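Local coordinates for protein yjcS (Bacillus subtilis, PDB 1Q8B) that is of unknown function but belongs to the antibiotic biosynthesis monooxygenase family of dimeric alpha/beta-barrel proteins and may have catalytic activity, at residues A[43-48]-A[79-84]; A[54-57]-A[63-66]. All coordinates share one frame; numbering follows the deposited sequence.

Interaction 1 of 2, residues A[43-48]-A[79-84]; sequences NKEEGC and FTKKHT
E45 and K81 mark the closest approach of the two backbones, yet their CA atoms remain 8.9 Å apart, so side chains must bridge the gap. On one side the chain makes a type I beta turn from E45 to C48, closed by C48 N to E45 O at 3.2 Å; on the other, K81 takes the N-cap position in front of helix 82-88. Both E45 and K81 direct their CB toward the other segment. The E45 chain, extended beyond CG, carries its carboxylate to the imidazole of H83, whose NE2 donates to OE1 at 2.8 Å with an angle of 167° at the hydrogen. OE1 lies almost in the ring plane at the edge of H83, but from the carboxylate's side the bond is less regular: NE2 arrives on the anti side, 22° out of the carboxylate plane. With CG between its backbone N and carbonyl carbon (chi1 55°), H83 turns its ring toward E45; the side chain also touches L38, E41 and T42 of helix 28-42. This His-carboxylate pair therefore ties the loop between helix 28-42 and strand 48-55 to the start of helix 82-88, on the helical layer of the ferredoxin-like fold seen in dimeric alpha/beta-barrel proteins. H78 ND1 also hydrogen-bonds to OE1, giving this oxygen of the buried E45 two imidazole partners. K81 and E45 run alongside each other with their ends pointing opposite ways, K81 CG 3.7 Å from E45 OE1, while K81 CB lies above one face of the H83 ring, toward its rim, 3.5 Å from the plane. K81 NZ is 5.5 Å from E45 OE2, too far for a salt bridge, and hydrogen-bonds instead to V95 O of the second subunit. T84 OG1 sits 4.0 Å from E45 OE1 and bonds to H78 O.

Interaction 2 of 2, residues A[54-57]-A[63-66]; sequences YPLE and IMLW
M64 N donates to Y54 O at 2.7 Å, and the same carbonyl oxygen receives a CA-H...O contact from I63, whose CA is 3.6 Å away. The return bond, Y54 N to M64 O, is longer at 3.1 Å and makes Y54 and M64 a hydrogen-bonded antiparallel pair; P55 and I63 follow as a non-hydrogen-bonded pair. The Y54 and M64 side chains run alongside each other on the same face of the sheet. M64, a selenomethionine, sets CB over one face of the phenol ring, toward its rim, in a CH-pi contact 3.9 Å from the ring centroid. Its CG stands anti to the backbone N (chi1 -170°), and bends at chi2 and chi3 bring CE to 3.7 Å from L56 CD1. The other methyl of L56, CD2, rests 3.7 Å from M64 N. W66 completes the cluster: the CE2 edge of Y54 meets the indole face in an edge-to-face pair, the Y54 ring centre 5.3 Å from that of the six-membered ring of W66, planes at 70°. I63 points to the other face of the sheet, where it packs on I31, M32 and F35 of helix 28-42, and P55 also touches M32. The arrangement is that of a beta hairpin, strands 48-55 and 62-69, within the antiparallel sheet of a ferredoxin-like alpha/beta fold.

In the fold
The two contacts lie on opposite sides of the chain's centre, their own centres 19 Å apart and their nearest atoms about 7 Å apart without touching. Helix 28-42 connects them physically: H83 and T84 of interaction 1 pack on it, and so do P55 and I63 of interaction 2 from the sheet. Strand 48-55 begins at the turn of interaction 1 and ends in the hairpin of interaction 2, whose partner strand 62-69 places W69 against E45. Interaction 1 also meets the second subunit, where T80 and K81 bond to V95 and K82 N to E94 of that chain, whereas no other chain of the assembly touches the segments of interaction 2.

Interaction 1 of 2, residues A[43-48]-A[79-84]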
loop_
_atom_site.group_PDB
_atom_site.type_symbol
_atom_site.label_atom_id
_atom_site.label_comp_id
_atom_site.label_asym_id
_atom_site.label_seq_id
_atom_site.Cartn_x
_atom_site.Cartn_y
_atom_site.Cartn_z
ATOM N N ASN A 43 9.331 -4.162 -9.045
ATOM C CA ASN A 43 9.729 -5.521 -9.410
ATOM C C ASN A 43 10.598 -6.125 -8.312
ATOM O O ASN A 43 10.800 -7.334 -8.261
ATOM C CB ASN A 43 10.488 -5.546 -10.737
ATOM C CG ASN A 43 9.559 -5.674 -11.935
ATOM O OD1 ASN A 43 9.299 -4.702 -12.641
ATOM N ND2 ASN A 43 9.044 -6.877 -12.158
ATOM N N LYS A 44 11.107 -5.275 -7.429
ATOM C CA LYS A 44 11.935 -5.732 -6.321
ATOM C C LYS A 44 11.080 -6.066 -5.101
ATOM O O LYS A 44 11.575 -6.667 -4.148
ATOM C CB LYS A 44 12.953 -4.664 -5.924
ATOM C CG LYS A 44 13.986 -4.321 -6.980
ATOM C CD LYS A 44 14.827 -3.152 -6.488
ATOM C CE LYS A 44 15.797 -2.645 -7.531
ATOM N NZ LYS A 44 16.471 -1.403 -7.040
ATOM N N GLU A 45 9.810 -5.658 -5.114
ATOM C CA GLU A 45 8.927 -5.956 -3.991
ATOM C C GLU A 45 8.802 -7.466 -3.929
ATOM O O GLU A 45 8.711 -8.133 -4.962
ATOM C CB GLU A 45 7.541 -5.347 -4.189
ATOM C CG GLU A 45 7.529 -3.838 -4.342
ATOM C CD GLU A 45 6.122 -3.285 -4.513
ATOM O OE1 GLU A 45 5.990 -2.117 -4.943
ATOM O OE2 GLU A 45 5.151 -4.015 -4.216
ATOM N N GLU A 46 8.801 -7.999 -2.714
ATOM C CA GLU A 46 8.711 -9.433 -2.510
ATOM C C GLU A 46 7.513 -10.096 -3.188
ATOM O O GLU A 46 7.660 -11.129 -3.843
ATOM C CB GLU A 46 8.681 -9.729 -1.014
ATOM C CG GLU A 46 9.599 -10.860 -0.624
ATOM C CD GLU A 46 11.016 -10.620 -1.110
ATOM O OE1 GLU A 46 11.585 -9.561 -0.759
ATOM O OE2 GLU A 46 11.561 -11.480 -1.842
ATOM N N GLY A 47 6.334 -9.497 -3.032
ATOM C CA GLY A 47 5.127 -10.064 -3.613
ATOM C C GLY A 47 4.880 -9.840 -5.095
ATOM O O GLY A 47 3.885 -10.320 -5.634
ATOM N N CYS A 48 5.775 -9.127 -5.769
ATOM C CA CYS A 48 5.606 -8.856 -7.195
ATOM C C CYS A 48 6.247 -9.898 -8.113
ATOM O O CYS A 48 7.459 -10.087 -8.096
ATOM C CB CYS A 48 6.182 -7.479 -7.532
ATOM S SG CYS A 48 5.962 -6.988 -9.257
ATOM N N PHE A 79 0.864 -0.447 -2.638
ATOM C CA PHE A 79 0.444 0.939 -2.503
ATOM C C PHE A 79 0.844 1.612 -1.202
ATOM O O PHE A 79 0.542 2.787 -1.005
ATOM C CB PHE A 79 -1.065 1.073 -2.720
ATOM C CG PHE A 79 -1.485 0.794 -4.124
ATOM C CD1 PHE A 79 -2.032 -0.434 -4.470
ATOM C CD2 PHE A 79 -1.268 1.737 -5.124
ATOM C CE1 PHE A 79 -2.352 -0.722 -5.797
ATOM C CE2 PHE A 79 -1.586 1.456 -6.457
ATOM C CZ PHE A 79 -2.126 0.224 -6.789
ATOM N N THR A 80 1.519 0.879 -0.317
ATOM C CA THR A 80 1.983 1.469 0.935
ATOM C C THR A 80 3.459 1.837 0.776
ATOM O O THR A 80 4.000 2.621 1.552
ATOM C CB THR A 80 1.850 0.503 2.126
ATOM O OG1 THR A 80 2.815 -0.548 2.002
ATOM C CG2 THR A 80 0.454 -0.090 2.183
ATOM N N LYS A 81 4.105 1.267 -0.238
ATOM C CA LYS A 81 5.516 1.533 -0.503
ATOM C C LYS A 81 5.708 2.999 -0.858
ATOM O O LYS A 81 4.872 3.591 -1.539
ATOM C CB LYS A 81 6.010 0.680 -1.670
ATOM C CG LYS A 81 5.785 -0.809 -1.510
ATOM C CD LYS A 81 6.552 -1.362 -0.337
ATOM C CE LYS A 81 6.476 -2.871 -0.331
ATOM N NZ LYS A 81 7.187 -3.449 0.845
ATOM N N LYS A 82 6.813 3.581 -0.406
ATOM C CA LYS A 82 7.091 4.981 -0.686
ATOM C C LYS A 82 7.327 5.247 -2.171
ATOM O O LYS A 82 6.948 6.302 -2.673
ATOM C CB LYS A 82 8.309 5.459 0.105
ATOM C CG LYS A 82 8.681 6.898 -0.218
ATOM C CD LYS A 82 10.010 7.323 0.387
ATOM C CE LYS A 82 10.302 8.777 0.033
ATOM N NZ LYS A 82 9.185 9.655 0.518
ATOM N N HIS A 83 7.955 4.306 -2.876
ATOM C CA HIS A 83 8.213 4.509 -4.301
ATOM C C HIS A 83 6.911 4.576 -5.088
ATOM O O HIS A 83 6.833 5.233 -6.127
ATOM C CB HIS A 83 9.144 3.422 -4.882
ATOM C CG HIS A 83 8.673 2.014 -4.669
ATOM N ND1 HIS A 83 9.331 1.128 -3.842
ATOM C CD2 HIS A 83 7.640 1.325 -5.209
ATOM C CE1 HIS A 83 8.724 -0.044 -3.881
ATOM N NE2 HIS A 83 7.695 0.048 -4.703
ATOM N N THR A 84 5.881 3.911 -4.581
ATOM C CA THR A 84 4.585 3.935 -5.234
ATOM C C THR A 84 3.899 5.259 -4.916
ATOM O O THR A 84 3.439 5.960 -5.813
ATOM C CB THR A 84 3.703 2.788 -4.747
ATOM O OG1 THR A 84 4.354 1.543 -5.021
ATOM C CG2 THR A 84 2.364 2.814 -5.452
#

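Interaction 2 of 2, residues A[54-57]-A[63-66]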
loop_
_atom_site.group_PDB
_atom_site.type_symbol
_atom_site.label_atom_id
_atom_site.label_comp_id
_atom_site.label_asym_id
_atom_site.label_seq_id
_atom_site.Cartn_x
_atom_site.Cartn_y
_atom_site.Cartn_z
ATOM N N TYR A 54 4.007 0.656 -20.068
ATOM C CA TYR A 54 4.379 1.131 -21.389
ATOM C C TYR A 54 3.281 2.043 -21.920
ATOM O O TYR A 54 2.106 1.885 -21.589
ATOM C CB TYR A 54 4.643 -0.050 -22.334
ATOM C CG TYR A 54 3.413 -0.706 -22.897
ATOM C CD1 TYR A 54 2.781 -0.192 -24.031
ATOM C CD2 TYR A 54 2.888 -1.851 -22.307
ATOM C CE1 TYR A 54 1.646 -0.808 -24.570
ATOM C CE2 TYR A 54 1.764 -2.473 -22.830
ATOM C CZ TYR A 54 1.144 -1.949 -23.962
ATOM O OH TYR A 54 0.024 -2.568 -24.469
ATOM N N PRO A 55 3.658 3.023 -22.755
ATOM C CA PRO A 55 2.693 3.971 -23.321
ATOM C C PRO A 55 1.984 3.510 -24.582
ATOM O O PRO A 55 2.573 2.819 -25.416
ATOM C CB PRO A 55 3.554 5.197 -23.591
ATOM C CG PRO A 55 4.832 4.559 -24.105
ATOM C CD PRO A 55 5.039 3.368 -23.157
ATOM N N LEU A 56 0.714 3.886 -24.710
ATOM C CA LEU A 56 -0.041 3.578 -25.921
ATOM C C LEU A 56 0.469 4.656 -26.887
ATOM O O LEU A 56 1.442 5.339 -26.575
ATOM C CB LEU A 56 -1.554 3.748 -25.698
ATOM C CG LEU A 56 -2.321 2.706 -24.873
ATOM C CD1 LEU A 56 -2.143 1.330 -25.484
ATOM C CD2 LEU A 56 -1.819 2.703 -23.443
ATOM N N GLU A 57 -0.167 4.820 -28.043
ATOM C CA GLU A 57 0.283 5.846 -28.988
ATOM C C GLU A 57 0.198 7.205 -28.306
ATOM O O GLU A 57 -0.725 7.472 -27.532
ATOM C CB GLU A 57 -0.568 5.836 -30.262
ATOM C CG GLU A 57 -0.363 4.592 -31.109
ATOM C CD GLU A 57 1.066 4.454 -31.611
ATOM O OE1 GLU A 57 1.435 3.359 -32.088
ATOM O OE2 GLU A 57 1.827 5.442 -31.541
ATOM N N ILE A 63 -1.375 5.018 -20.538
ATOM C CA ILE A 63 -0.283 4.133 -20.164
ATOM C C ILE A 63 -0.886 2.795 -19.776
ATOM O O ILE A 63 -1.875 2.742 -19.048
ATOM C CB ILE A 63 0.515 4.703 -18.971
ATOM C CG1 ILE A 63 1.190 6.014 -19.385
ATOM C CG2 ILE A 63 1.556 3.693 -18.499
ATOM C CD1 ILE A 63 1.874 6.735 -18.250
HETATM N N MSE A 64 -0.290 1.714 -20.265
HETATM C CA MSE A 64 -0.790 0.384 -19.967
HETATM C C MSE A 64 0.057 -0.327 -18.918
HETATM O O MSE A 64 1.283 -0.198 -18.918
HETATM C CB MSE A 64 -0.819 -0.452 -21.240
HETATM C CG MSE A 64 -1.549 -1.772 -21.085
HETATM SE SE MSE A 64 -3.495 -1.644 -21.083
HETATM C CE MSE A 64 -3.722 -0.521 -22.644
ATOM N N LEU A 65 -0.600 -1.075 -18.028
ATOM C CA LEU A 65 0.106 -1.817 -16.984
ATOM C C LEU A 65 -0.207 -3.310 -17.029
ATOM O O LEU A 65 -1.366 -3.715 -17.089
ATOM C CB LEU A 65 -0.257 -1.283 -15.587
ATOM C CG LEU A 65 -0.034 0.195 -15.224
ATOM C CD1 LEU A 65 -0.525 0.432 -13.793
ATOM C CD2 LEU A 65 1.447 0.567 -15.347
ATOM N N TRP A 66 0.848 -4.118 -17.014
ATOM C CA TRP A 66 0.738 -5.576 -17.007
ATOM C C TRP A 66 1.285 -5.965 -15.646
ATOM O O TRP A 66 2.450 -5.688 -15.359
ATOM C CB TRP A 66 1.620 -6.213 -18.090
ATOM C CG TRP A 66 1.154 -5.994 -19.503
ATOM C CD1 TRP A 66 -0.079 -5.566 -19.907
ATOM C CD2 TRP A 66 1.898 -6.262 -20.702
ATOM N NE1 TRP A 66 -0.150 -5.555 -21.279
ATOM C CE2 TRP A 66 1.049 -5.976 -21.795
ATOM C CE3 TRP A 66 3.198 -6.716 -20.959
ATOM C CZ2 TRP A 66 1.459 -6.128 -23.130
ATOM C CZ3 TRP A 66 3.606 -6.870 -22.290
ATOM C CH2 TRP A 66 2.736 -6.575 -23.355
#